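Local coordinates for similarities with probable monooxygenase (Photorhabdus luminescens, PDB 4HB9), which binds flavin-adenine dinucleotide and is probably a monooxygenase of the aromatic ring hydroxylase type, at residues Q77-N82 with F204-P209. Sequence-based numbering, arbitrary orientation.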
loop_
_atom_site.group_PDB
_atom_site.type_symbol
_atom_site.label_atom_id
_atom_site.label_comp_id
_atom_site.label_asym_id
_atom_site.label_seq_id
_atom_site.Cartn_x
_atom_site.Cartn_y
_atom_site.Cartn_z
ATOM N N GLN A 77 15.573 4.438 14.984
ATOM C CA GLN A 77 16.811 3.774 15.449
ATOM C C GLN A 77 17.016 2.381 14.832
ATOM O O GLN A 77 17.591 1.504 15.478
ATOM C CB GLN A 77 16.870 3.660 16.984
ATOM C CG GLN A 77 16.606 4.944 17.751
ATOM C CD GLN A 77 16.796 4.766 19.254
ATOM O OE1 GLN A 77 16.294 3.808 19.849
ATOM N NE2 GLN A 77 17.525 5.690 19.875
ATOM N N SER A 78 16.572 2.186 13.588
ATOM C CA SER A 78 16.671 0.883 12.919
ATOM C C SER A 78 18.034 0.213 13.132
ATOM O O SER A 78 19.072 0.812 12.859
ATOM C CB SER A 78 16.408 1.038 11.425
ATOM O OG SER A 78 16.568 -0.205 10.756
ATOM N N ARG A 79 18.014 -1.026 13.616
ATOM C CA ARG A 79 19.219 -1.755 13.994
ATOM C C ARG A 79 19.619 -2.780 12.935
ATOM O O ARG A 79 18.772 -3.303 12.196
ATOM C CB ARG A 79 18.986 -2.456 15.331
ATOM C CG ARG A 79 18.903 -1.477 16.498
ATOM C CD ARG A 79 18.497 -2.136 17.803
ATOM N NE ARG A 79 17.212 -2.817 17.668
ATOM C CZ ARG A 79 16.218 -2.775 18.555
ATOM N NH1 ARG A 79 16.319 -2.073 19.682
ATOM N NH2 ARG A 79 15.093 -3.437 18.299
ATOM N N PHE A 80 20.913 -3.059 12.862
ATOM C CA PHE A 80 21.441 -3.978 11.873
ATOM C C PHE A 80 22.263 -5.029 12.584
ATOM O O PHE A 80 23.132 -4.699 13.405
ATOM C CB PHE A 80 22.277 -3.235 10.826
ATOM C CG PHE A 80 21.457 -2.351 9.921
ATOM C CD1 PHE A 80 21.103 -2.772 8.649
ATOM C CD2 PHE A 80 21.022 -1.108 10.356
ATOM C CE1 PHE A 80 20.333 -1.961 7.819
ATOM C CE2 PHE A 80 20.244 -0.298 9.545
ATOM C CZ PHE A 80 19.902 -0.721 8.271
ATOM N N TYR A 81 21.974 -6.297 12.297
ATOM C CA TYR A 81 22.718 -7.403 12.890
ATOM C C TYR A 81 23.204 -8.320 11.810
ATOM O O TYR A 81 22.619 -8.376 10.734
ATOM C CB TYR A 81 21.822 -8.230 13.812
ATOM C CG TYR A 81 21.235 -7.507 14.984
ATOM C CD1 TYR A 81 21.823 -7.587 16.247
ATOM C CD2 TYR A 81 20.077 -6.764 14.846
ATOM C CE1 TYR A 81 21.272 -6.929 17.332
ATOM C CE2 TYR A 81 19.521 -6.095 15.916
ATOM C CZ TYR A 81 20.122 -6.184 17.155
ATOM O OH TYR A 81 19.543 -5.521 18.209
ATOM N N ASN A 82 24.234 -9.100 12.108
ATOM C CA ASN A 82 24.521 -10.248 11.277
ATOM C C ASN A 82 23.591 -11.385 11.665
ATOM O O ASN A 82 22.650 -11.195 12.434
ATOM C CB ASN A 82 26.004 -10.642 11.313
ATOM C CG ASN A 82 26.419 -11.331 12.606
ATOM O OD1 ASN A 82 25.637 -11.488 13.565
ATOM N ND2 ASN A 82 27.692 -11.738 12.642
ATOM N N PHE A 204 13.166 -7.638 19.667
ATOM C CA PHE A 204 12.138 -8.087 18.734
ATOM C C PHE A 204 10.782 -7.436 19.002
ATOM O O PHE A 204 9.907 -7.467 18.142
ATOM C CB PHE A 204 11.977 -9.607 18.805
ATOM C CG PHE A 204 13.062 -10.373 18.110
ATOM C CD1 PHE A 204 14.388 -10.225 18.477
ATOM C CD2 PHE A 204 12.754 -11.269 17.110
ATOM C CE1 PHE A 204 15.389 -10.946 17.849
ATOM C CE2 PHE A 204 13.748 -11.999 16.482
ATOM C CZ PHE A 204 15.069 -11.831 16.842
ATOM N N ARG A 205 10.608 -6.857 20.185
ATOM C CA ARG A 205 9.284 -6.408 20.640
ATOM C C ARG A 205 9.167 -4.914 20.992
ATOM O O ARG A 205 8.076 -4.444 21.310
ATOM C CB ARG A 205 8.902 -7.229 21.865
ATOM C CG ARG A 205 9.185 -8.712 21.681
ATOM C CD ARG A 205 8.856 -9.535 22.907
ATOM N NE ARG A 205 9.972 -9.706 23.843
ATOM C CZ ARG A 205 10.161 -8.994 24.958
ATOM N NH1 ARG A 205 9.334 -8.007 25.299
ATOM N NH2 ARG A 205 11.194 -9.274 25.746
ATOM N N ASP A 206 10.277 -4.178 20.928
ATOM C CA ASP A 206 10.317 -2.797 21.418
ATOM C C ASP A 206 9.891 -1.742 20.397
ATOM O O ASP A 206 9.847 -0.558 20.724
ATOM C CB ASP A 206 11.695 -2.454 22.018
ATOM C CG ASP A 206 12.829 -2.454 20.990
ATOM O OD1 ASP A 206 12.562 -2.441 19.767
ATOM O OD2 ASP A 206 14.009 -2.466 21.418
ATOM N N GLY A 207 9.576 -2.151 19.173
ATOM C CA GLY A 207 9.105 -1.200 18.168
ATOM C C GLY A 207 10.175 -0.594 17.271
ATOM O O GLY A 207 9.853 0.180 16.367
ATOM N N THR A 208 11.446 -0.915 17.512
ATOM C CA THR A 208 12.493 -0.517 16.580
ATOM C C THR A 208 12.705 -1.644 15.573
ATOM O O THR A 208 12.878 -2.800 15.971
ATOM C CB THR A 208 13.815 -0.175 17.305
ATOM O OG1 THR A 208 13.611 0.975 18.130
ATOM C CG2 THR A 208 14.919 0.157 16.310
ATOM N N PRO A 209 12.688 -1.315 14.273
ATOM C CA PRO A 209 12.913 -2.363 13.266
ATOM C C PRO A 209 14.348 -2.905 13.254
ATOM O O PRO A 209 15.308 -2.192 13.600
ATOM C CB PRO A 209 12.579 -1.677 11.936
ATOM C CG PRO A 209 12.648 -0.212 12.195
ATOM C CD PRO A 209 12.362 -0.011 13.661
#
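Arg-79 reaches across to Asp-206 end-on, giving one nitrogen to each carboxylate oxygen. NH1 of Arg-79 lies 2.9 Å from OD2 of Asp-206, meets its syn lone pair and keeps that oxygen in the guanidinium plane. The second bond, from NH2 of Arg-79 to OD1 of Asp-206, is longer at 3.1 Å and more bent, with the two planes 37° apart. OD1 of Asp-206 also accepts from the backbone N of Thr-208 at 2.9 Å, on the anti side but well out of the carboxylate plane, closing an Asx turn that probably limits the carboxylate's rotation. A bend at chi3 (-57°) swings the guanidinium over Thr-208, whose CB sits against one face, 3.6 Å from NH2 of Arg-79; NE of Arg-79 is held separately by OD1 of Asn-210.

The tightly packed part is where the backbones meet. N of Arg-79 donates a nearly straight bond (168°) to O of Pro-209, and CA of Ser-78 adds a CH...O contact to that same oxygen. Beside it, CG2 of Thr-208 presses to 3.1 Å from O of Gln-77, while OG1 turns to the carbonyl of Gly-76. Gln-77 is the loose side: its exposed side chain is poorly ordered and touches Thr-208 only through CB. Asp-206 is exposed too, yet gripped by two bonds.

This is a surface contact at the start of a parallel strand pairing: strand 79-81 runs on beside strand 210-212, with Arg-79 and Tyr-81 bonding to Ser-211, and strand 87-89 borders its other edge. The loop following helix 194-199 thus enters the mixed sheet here, Pro-209 resting on Phe-221 of strand 218-228.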